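Putative streptothricin acetyltransferase (Bacillus anthracis, PDB 3PP9) probably transfers an acetyl group from acetyl coenzyme A to streptothricin-type antibiotics, as a member of the GNAT acetyltransferase family. Local coordinates at residues N68-I71 with N75-I78. Residues are numbered along the deposited sequence; the frame is centred on the assembly and turned at random.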
loop_
_atom_site.group_PDB
_atom_site.type_symbol
_atom_site.label_atom_id
_atom_site.label_comp_id
_atom_site.label_asym_id
_atom_site.label_seq_id
_atom_site.Cartn_x
_atom_site.Cartn_y
_atom_site.Cartn_z
ATOM N N ASN A 68 2.355 21.176 8.524
ATOM C CA ASN A 68 3.464 21.936 7.926
ATOM C C ASN A 68 4.223 21.181 6.833
ATOM O O ASN A 68 4.846 21.786 5.970
ATOM C CB ASN A 68 4.432 22.370 9.036
ATOM C CG ASN A 68 5.446 23.392 8.576
ATOM O OD1 ASN A 68 6.648 23.249 8.815
ATOM N ND2 ASN A 68 4.974 24.430 7.908
ATOM N N GLU A 69 4.174 19.854 6.878
ATOM C CA GLU A 69 4.847 19.021 5.881
ATOM C C GLU A 69 4.198 19.113 4.515
ATOM O O GLU A 69 4.781 18.665 3.529
ATOM C CB GLU A 69 4.811 17.545 6.299
ATOM C CG GLU A 69 5.543 17.222 7.574
ATOM C CD GLU A 69 5.517 15.734 7.908
ATOM O OE1 GLU A 69 4.920 14.933 7.149
ATOM O OE2 GLU A 69 6.111 15.360 8.935
ATOM N N TYR A 70 3.007 19.703 4.455
ATOM C CA TYR A 70 2.232 19.826 3.220
ATOM C C TYR A 70 2.192 21.228 2.674
ATOM O O TYR A 70 1.515 21.477 1.689
ATOM C CB TYR A 70 0.807 19.288 3.436
ATOM C CG TYR A 70 0.804 17.800 3.670
ATOM C CD1 TYR A 70 1.120 17.268 4.904
ATOM C CD2 TYR A 70 0.483 16.920 2.646
ATOM C CE1 TYR A 70 1.140 15.898 5.102
ATOM C CE2 TYR A 70 0.504 15.553 2.845
ATOM C CZ TYR A 70 0.824 15.052 4.064
ATOM O OH TYR A 70 0.846 13.690 4.262
ATOM N N ILE A 71 2.921 22.139 3.300
ATOM C CA ILE A 71 2.956 23.520 2.833
ATOM C C ILE A 71 4.165 23.730 1.936
ATOM O O ILE A 71 5.272 23.278 2.252
ATOM C CB ILE A 71 2.959 24.507 4.022
ATOM C CG1 ILE A 71 1.638 24.377 4.771
ATOM C CG2 ILE A 71 3.144 25.948 3.515
ATOM C CD1 ILE A 71 1.487 25.236 6.010
ATOM N N ASN A 75 4.416 18.059 -4.765
ATOM C CA ASN A 75 3.548 16.886 -4.926
ATOM C C ASN A 75 2.641 16.524 -3.780
ATOM O O ASN A 75 2.158 15.400 -3.703
ATOM C CB ASN A 75 4.381 15.664 -5.308
ATOM C CG ASN A 75 5.032 15.794 -6.662
ATOM O OD1 ASN A 75 4.572 16.542 -7.522
ATOM N ND2 ASN A 75 6.091 15.034 -6.864
ATOM N N GLN A 76 2.451 17.451 -2.856
ATOM C CA GLN A 76 1.519 17.192 -1.764
ATOM C C GLN A 76 0.930 18.539 -1.359
ATOM O O GLN A 76 1.529 19.588 -1.604
ATOM C CB GLN A 76 2.124 16.341 -0.632
ATOM C CG GLN A 76 3.133 16.967 0.264
ATOM C CD GLN A 76 3.659 15.962 1.304
ATOM O OE1 GLN A 76 3.571 14.742 1.119
ATOM N NE2 GLN A 76 4.207 16.475 2.397
ATOM N N ILE A 77 -0.266 18.513 -0.786
ATOM C CA ILE A 77 -0.955 19.729 -0.429
ATOM C C ILE A 77 -2.093 19.446 0.519
ATOM O O ILE A 77 -2.536 18.311 0.627
ATOM C CB ILE A 77 -1.576 20.339 -1.744
ATOM C CG1 ILE A 77 -2.080 21.767 -1.587
ATOM C CG2 ILE A 77 -2.708 19.462 -2.286
ATOM C CD1 ILE A 77 -2.365 22.436 -2.987
ATOM N N ILE A 78 -2.510 20.488 1.234
ATOM C CA ILE A 78 -3.698 20.438 2.092
ATOM C C ILE A 78 -4.660 21.551 1.669
ATOM O O ILE A 78 -4.232 22.694 1.405
ATOM C CB ILE A 78 -3.383 20.570 3.596
ATOM C CG1 ILE A 78 -2.682 19.300 4.054
ATOM C CG2 ILE A 78 -4.660 20.790 4.403
ATOM C CD1 ILE A 78 -2.186 19.306 5.513
HETATM O O HOH W 1 5.041 14.352 4.422
HETATM O O HOH W 2 1.975 22.269 -1.024
HETATM O O HOH W 3 -0.862 22.855 1.699
HETATM O O HOH W 4 2.678 12.448 2.314
#
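Tyr70 and Gln76 form an amide-on-ring stack where the 3-10 turn ahead of strand 76-83 folds back over the start of that strand, in this GNAT-family fold. The flat carboxamide of Gln76 lies over one face of the phenol ring, the planes 11° apart, with Gln76 CD 3.5 Å from Tyr70 CE2. Gln76 CG sits between its backbone N and carbonyl carbon (chi1 72°), and the extended chain beyond carries the amide across the ring. Glutamine suits this place by pairing a flat face with polar ends; tyrosine offers a broad ring and a hydroxyl. In this conformer, one of two, Gln76 NE2 donates to Glu69 O from above the carbonyl plane, though the 2.5 Å length is doubtful; it also donates to a water held by Glu69 OE1. A second water donates to Gln76 OE1 and hydrogen-bonds to Tyr70 OH. Isoleucine supplies apolar bulk, Ile78 CG1 lying 3.5 Å from Tyr70 CB, and both side chains rest on Val92 of strand 86-95. Another water accepts from Ile78 N and lies within bonding distance of Tyr70 O. Partners at both ends would favour the amide lying nearly flat on the ring, but its second conformer means it is not locked there.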